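Side-chain contacts in HI1317 (Haemophilus influenzae, PDB 1JOV), which probably interconverts the alpha and beta anomers of D-glucose 6-phosphate, as a member of the glucose-6-phosphate 1-epimerase family: residues Leu13-His18 / Pro22-Lys27; Ala33-Gln38 / Leu110-Phe115. All coordinates share one frame; numbering follows the deposited sequence.

How the contacts relate
Contact 1 and contact 2 have their centres about 10 Å apart. Contact 1 lies within the five-stranded antiparallel sheet near the N-terminus, and contact 2 joins that sheet to the eight-stranded one. Contact 1 is the hairpin 13-18/21-28, partly buried, held by four backbone hydrogen bonds and by two histidines that meet on one face. Contact 2 is buried and apolar throughout, like the leucine face of contact 1: I35 and L37, on and just after the next strand of the sheet, reach across to L110 and F112. The two contacts meet where strands 21-28 and 31-36 pair, since L24 N lies 2.8 Å from I35 O, probably hydrogen-bonded.

Contact 1 (Leu13-His18 / Pro22-Lys27); sequences LHLVQH and PVLHLK
H25 and H14 share the shortest backbone bond here: H25 N reaches H14 O at 2.7 Å, and H25 O takes H14 N in return. V16 and V23 repeat this pairing two residues further along, past the non-hydrogen-bonded pair L15/L24. On the face carrying V16, V23 and H25, the two imidazoles of H18 and H25 meet rim to rim with planes at 46°, and H18 NE2 and H25 NE2 are joined by a nearly straight 2.8 Å hydrogen bond in which either could be the donor. H25 CG stands anti to its carbonyl carbon (chi1 -67°), which brings the ring across to the neighbouring strand, with one face against V16. There V16 CG2 sits 3.7 Å from the centroid of the H25 ring, almost on the normal, a CH-pi contact; H18 CD2 meanwhile rests 3.6 Å from V23 CB. The bond and the valine together should fix the tilt of H25. The opposite face is apolar: L15 CD1 lies 3.8 Å from L24 CD2 and also meets P22 CB, while L13 CD1 touches L26 CD1. This hairpin runs between strand 3-10, which pairs with 13-18, and strand 31-36, which pairs with 21-28; its leucine face packs on strands 97-104 and 107-115, where L24 meets L98 and F112.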
loop_
_atom_site.group_PDB
_atom_site.type_symbol
_atom_site.label_atom_id
_atom_site.label_comp_id
_atom_site.label_asym_id
_atom_site.label_seq_id
_atom_site.Cartn_x
_atom_site.Cartn_y
_atom_site.Cartn_z
ATOM N N LEU A 13 -20.477 5.579 -4.488
ATOM C CA LEU A 13 -19.646 4.343 -4.438
ATOM C C LEU A 13 -20.092 3.400 -5.512
ATOM O O LEU A 13 -21.222 2.861 -5.436
ATOM C CB LEU A 13 -19.829 3.642 -3.111
ATOM C CG LEU A 13 -18.846 2.555 -2.744
ATOM C CD1 LEU A 13 -17.424 3.016 -2.786
ATOM C CD2 LEU A 13 -19.221 2.079 -1.306
ATOM N N HIS A 14 -19.231 3.131 -6.490
ATOM C CA HIS A 14 -19.585 2.255 -7.557
ATOM C C HIS A 14 -18.614 1.154 -7.710
ATOM O O HIS A 14 -17.443 1.297 -7.372
ATOM C CB HIS A 14 -19.648 2.977 -8.933
ATOM C CG HIS A 14 -20.523 4.188 -8.958
ATOM N ND1 HIS A 14 -21.742 4.229 -9.616
ATOM C CD2 HIS A 14 -20.339 5.414 -8.426
ATOM C CE1 HIS A 14 -22.277 5.427 -9.462
ATOM N NE2 HIS A 14 -21.437 6.170 -8.761
ATOM N N LEU A 15 -19.079 0.059 -8.277
ATOM C CA LEU A 15 -18.197 -1.083 -8.569
ATOM C C LEU A 15 -18.030 -1.132 -10.072
ATOM O O LEU A 15 -19.022 -1.219 -10.778
ATOM C CB LEU A 15 -18.787 -2.385 -8.027
ATOM C CG LEU A 15 -17.838 -3.568 -8.230
ATOM C CD1 LEU A 15 -16.558 -3.302 -7.305
ATOM C CD2 LEU A 15 -18.372 -4.904 -7.900
ATOM N N VAL A 16 -16.768 -1.030 -10.507
ATOM C CA VAL A 16 -16.402 -0.897 -11.944
ATOM C C VAL A 16 -15.350 -1.914 -12.266
ATOM O O VAL A 16 -14.319 -2.044 -11.577
ATOM C CB VAL A 16 -15.924 0.504 -12.207
ATOM C CG1 VAL A 16 -15.238 0.674 -13.673
ATOM C CG2 VAL A 16 -16.882 1.622 -11.788
ATOM N N GLN A 17 -15.560 -2.665 -13.334
ATOM C CA GLN A 17 -14.635 -3.711 -13.746
ATOM C C GLN A 17 -13.518 -3.165 -14.588
ATOM O O GLN A 17 -13.807 -2.578 -15.631
ATOM C CB GLN A 17 -15.415 -4.705 -14.608
ATOM C CG GLN A 17 -14.485 -5.717 -15.183
ATOM C CD GLN A 17 -15.106 -7.106 -15.352
ATOM O OE1 GLN A 17 -16.273 -7.332 -15.017
ATOM N NE2 GLN A 17 -14.308 -8.047 -15.861
ATOM N N HIS A 18 -12.259 -3.277 -14.179
ATOM C CA HIS A 18 -11.119 -2.814 -14.971
ATOM C C HIS A 18 -10.481 -4.041 -15.564
ATOM O O HIS A 18 -9.824 -4.883 -14.918
ATOM C CB HIS A 18 -10.110 -2.044 -14.147
ATOM C CG HIS A 18 -10.632 -0.769 -13.626
ATOM N ND1 HIS A 18 -9.954 0.413 -13.864
ATOM C CD2 HIS A 18 -11.694 -0.461 -12.856
ATOM C CE1 HIS A 18 -10.572 1.395 -13.217
ATOM N NE2 HIS A 18 -11.649 0.899 -12.633
ATOM N N PRO A 22 -12.600 -6.365 -10.523
ATOM C CA PRO A 22 -13.605 -5.394 -10.035
ATOM C C PRO A 22 -12.940 -4.402 -9.085
ATOM O O PRO A 22 -12.109 -4.856 -8.243
ATOM C CB PRO A 22 -14.630 -6.276 -9.337
ATOM C CG PRO A 22 -13.988 -7.603 -9.236
ATOM C CD PRO A 22 -12.701 -7.667 -9.861
ATOM N N VAL A 23 -13.249 -3.144 -9.243
ATOM C CA VAL A 23 -12.666 -2.053 -8.495
ATOM C C VAL A 23 -13.746 -1.130 -7.972
ATOM O O VAL A 23 -14.584 -0.613 -8.716
ATOM C CB VAL A 23 -11.646 -1.250 -9.371
ATOM C CG1 VAL A 23 -11.058 -0.070 -8.585
ATOM C CG2 VAL A 23 -10.561 -2.179 -9.872
ATOM N N LEU A 24 -13.745 -0.849 -6.671
ATOM C CA LEU A 24 -14.654 0.130 -6.189
ATOM C C LEU A 24 -14.141 1.502 -6.472
ATOM O O LEU A 24 -12.942 1.796 -6.214
ATOM C CB LEU A 24 -14.806 0.019 -4.669
ATOM C CG LEU A 24 -15.567 -1.105 -4.175
ATOM C CD1 LEU A 24 -15.371 -1.282 -2.651
ATOM C CD2 LEU A 24 -17.031 -0.802 -4.454
ATOM N N HIS A 25 -15.045 2.381 -6.922
ATOM C CA HIS A 25 -14.740 3.789 -7.081
ATOM C C HIS A 25 -15.528 4.634 -6.052
ATOM O O HIS A 25 -16.751 4.601 -6.020
ATOM C CB HIS A 25 -15.171 4.304 -8.460
ATOM C CG HIS A 25 -14.404 3.726 -9.653
ATOM N ND1 HIS A 25 -14.218 4.420 -10.823
ATOM C CD2 HIS A 25 -13.798 2.527 -9.797
ATOM C CE1 HIS A 25 -13.518 3.689 -11.673
ATOM N NE2 HIS A 25 -13.253 2.527 -11.071
ATOM N N LEU A 26 -14.834 5.398 -5.217
ATOM C CA LEU A 26 -15.441 6.295 -4.262
ATOM C C LEU A 26 -15.225 7.767 -4.715
ATOM O O LEU A 26 -14.085 8.166 -5.063
ATOM C CB LEU A 26 -14.648 6.112 -3.004
ATOM C CG LEU A 26 -15.175 7.042 -1.926
ATOM C CD1 LEU A 26 -16.612 6.735 -1.509
ATOM C CD2 LEU A 26 -14.208 7.028 -0.692
ATOM N N LYS A 27 -16.308 8.557 -4.776
ATOM C CA LYS A 27 -16.214 10.002 -5.038
ATOM C C LYS A 27 -17.067 10.726 -4.019
ATOM O O LYS A 27 -18.302 10.588 -4.030
ATOM C CB LYS A 27 -16.700 10.352 -6.434
ATOM C CG LYS A 27 -15.709 9.915 -7.454
ATOM C CD LYS A 27 -16.137 10.368 -8.885
ATOM C CE LYS A 27 -15.161 9.854 -9.954
ATOM N NZ LYS A 27 -14.731 8.427 -9.717
#

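Contact 2 (Ala33-Gln38 / Leu110-Phe115); sequences AKISLQ and LEFELF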
loop_
_atom_site.group_PDB
_atom_site.type_symbol
_atom_site.label_atom_id
_atom_site.label_comp_id
_atom_site.label_asym_id
_atom_site.label_seq_id
_atom_site.Cartn_x
_atom_site.Cartn_y
_atom_site.Cartn_z
ATOM N N ALA A 33 -11.224 7.643 -4.319
ATOM C CA ALA A 33 -10.392 6.478 -4.057
ATOM C C ALA A 33 -10.804 5.349 -4.978
ATOM O O ALA A 33 -11.918 5.351 -5.484
ATOM C CB ALA A 33 -10.515 6.051 -2.602
ATOM N N LYS A 34 -9.935 4.389 -5.215
ATOM C CA LYS A 34 -10.259 3.222 -5.962
ATOM C C LYS A 34 -9.632 2.071 -5.221
ATOM O O LYS A 34 -8.456 2.122 -4.771
ATOM C CB LYS A 34 -9.681 3.319 -7.375
ATOM C CG LYS A 34 -10.345 4.415 -8.263
ATOM C CD LYS A 34 -9.756 4.338 -9.715
ATOM C CE LYS A 34 -10.424 5.358 -10.696
ATOM N NZ LYS A 34 -9.891 6.722 -10.399
ATOM N N ILE A 35 -10.420 1.039 -5.079
ATOM C CA ILE A 35 -9.953 -0.146 -4.326
ATOM C C ILE A 35 -10.207 -1.408 -5.146
ATOM O O ILE A 35 -11.359 -1.760 -5.443
ATOM C CB ILE A 35 -10.701 -0.340 -2.981
ATOM C CG1 ILE A 35 -10.595 0.972 -2.153
ATOM C CG2 ILE A 35 -10.082 -1.589 -2.207
ATOM C CD1 ILE A 35 -11.697 2.097 -2.326
ATOM N N SER A 36 -9.170 -2.124 -5.514
ATOM C CA SER A 36 -9.381 -3.342 -6.250
ATOM C C SER A 36 -9.907 -4.418 -5.254
ATOM O O SER A 36 -9.325 -4.667 -4.173
ATOM C CB SER A 36 -8.025 -3.841 -6.763
ATOM O OG SER A 36 -8.058 -5.232 -6.993
ATOM N N LEU A 37 -10.929 -5.163 -5.621
ATOM C CA LEU A 37 -11.367 -6.263 -4.714
ATOM C C LEU A 37 -10.336 -7.430 -4.702
ATOM O O LEU A 37 -10.262 -8.204 -3.744
ATOM C CB LEU A 37 -12.750 -6.759 -5.124
ATOM C CG LEU A 37 -13.929 -5.791 -4.992
ATOM C CD1 LEU A 37 -15.249 -6.559 -5.080
ATOM C CD2 LEU A 37 -13.849 -5.004 -3.686
ATOM N N GLN A 38 -9.523 -7.485 -5.765
ATOM C CA GLN A 38 -8.462 -8.455 -5.773
ATOM C C GLN A 38 -7.427 -7.865 -4.776
ATOM O O GLN A 38 -6.892 -6.779 -5.002
ATOM C CB GLN A 38 -7.787 -8.687 -7.109
ATOM C CG GLN A 38 -6.545 -9.556 -6.983
ATOM C CD GLN A 38 -5.881 -9.792 -8.309
ATOM O OE1 GLN A 38 -6.451 -10.452 -9.175
ATOM N NE2 GLN A 38 -4.692 -9.357 -8.695
ATOM N N LEU A 110 -14.695 1.682 4.655
ATOM C CA LEU A 110 -14.963 0.452 3.883
ATOM C C LEU A 110 -14.232 -0.678 4.610
ATOM O O LEU A 110 -13.093 -0.438 5.121
ATOM C CB LEU A 110 -14.244 0.595 2.528
ATOM C CG LEU A 110 -14.758 1.794 1.677
ATOM C CD1 LEU A 110 -13.974 1.663 0.293
ATOM C CD2 LEU A 110 -16.268 1.828 1.518
ATOM N N GLU A 111 -14.857 -1.849 4.652
ATOM C CA GLU A 111 -14.221 -3.044 5.291
ATOM C C GLU A 111 -14.248 -4.135 4.263
ATOM O O GLU A 111 -15.232 -4.288 3.565
ATOM C CB GLU A 111 -14.935 -3.560 6.573
ATOM C CG GLU A 111 -14.851 -2.430 7.617
ATOM C CD GLU A 111 -15.452 -2.847 8.962
ATOM O OE1 GLU A 111 -15.800 -4.048 9.128
ATOM O OE2 GLU A 111 -15.588 -1.967 9.849
ATOM N N PHE A 112 -13.165 -4.860 4.172
ATOM C CA PHE A 112 -12.990 -5.977 3.249
ATOM C C PHE A 112 -12.651 -7.198 4.040
ATOM O O PHE A 112 -11.986 -7.109 5.065
ATOM C CB PHE A 112 -11.854 -5.636 2.270
ATOM C CG PHE A 112 -12.184 -4.412 1.465
ATOM C CD1 PHE A 112 -12.930 -4.535 0.318
ATOM C CD2 PHE A 112 -11.769 -3.140 1.883
ATOM C CE1 PHE A 112 -13.230 -3.432 -0.431
ATOM C CE2 PHE A 112 -12.081 -2.023 1.118
ATOM C CZ PHE A 112 -12.808 -2.172 -0.032
ATOM N N GLU A 113 -13.082 -8.381 3.595
ATOM C CA GLU A 113 -12.675 -9.601 4.305
ATOM C C GLU A 113 -12.144 -10.659 3.285
ATOM O O GLU A 113 -12.587 -10.648 2.120
ATOM C CB GLU A 113 -13.853 -10.204 5.058
ATOM C CG GLU A 113 -14.271 -9.259 6.240
ATOM C CD GLU A 113 -15.588 -9.653 6.843
ATOM O OE1 GLU A 113 -16.502 -9.966 6.044
ATOM O OE2 GLU A 113 -15.678 -9.718 8.071
ATOM N N LEU A 114 -11.213 -11.474 3.774
ATOM C CA LEU A 114 -10.614 -12.559 2.985
ATOM C C LEU A 114 -10.991 -13.864 3.682
ATOM O O LEU A 114 -10.873 -13.985 4.948
ATOM C CB LEU A 114 -9.079 -12.461 2.987
ATOM C CG LEU A 114 -8.352 -13.627 2.262
ATOM C CD1 LEU A 114 -8.848 -13.577 0.836
ATOM C CD2 LEU A 114 -6.843 -13.377 2.447
ATOM N N PHE A 115 -11.517 -14.813 2.920
ATOM C CA PHE A 115 -11.964 -16.105 3.469
ATOM C C PHE A 115 -11.206 -17.270 2.895
ATOM O O PHE A 115 -10.756 -17.252 1.737
ATOM C CB PHE A 115 -13.453 -16.309 3.213
ATOM C CG PHE A 115 -14.346 -15.350 3.929
ATOM C CD1 PHE A 115 -14.761 -15.581 5.267
ATOM C CD2 PHE A 115 -14.790 -14.229 3.262
ATOM C CE1 PHE A 115 -15.523 -14.644 5.916
ATOM C CE2 PHE A 115 -15.558 -13.318 3.890
ATOM C CZ PHE A 115 -15.917 -13.491 5.226
#
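I35, and the CD2 end of L37, meet L110 and F112 in the beta-supersandwich fold of the galactose mutarotase clan, where strand 31-36 of one antiparallel sheet packs on strand 107-115 of another. No hydrogen bond joins the two segments; the nearest CA atoms, those of L37 and F112, are 8.1 Å apart, and side chains fill the gap. The phenyl of F112 is the centre of it. Its CG stands anti to the carbonyl carbon (chi1 -61°), and the ring points its far end at the other sheet, so that CZ and CE1 do most of the touching. I35 approaches that end obliquely with its CG2 branch, which comes within 3.5 Å of F112 CZ. L37 arrives differently: its side chain crosses that of F112 at about a right angle and sets CD2 at the ring edge, near the plane, 3.7 Å from F112 CE1. Two aliphatic methyls from one segment thus meet the outer part of a single ring. A40 also touches F112, and M127 touches I35, so the apolar cluster extends well beyond this pair of segments. At the end of the strand, S36 OG gives a hydrogen bond of 2.8 Å to Q38 O, in the carbonyl plane on a lone pair, where the chain turns into loop. The other branch of I35 turns away from the phenylalanine toward L110; the two side chains cross at a slant, and I35 CD1 comes to 3.5 Å from L110 CD1, closer than methyl groups usually pack.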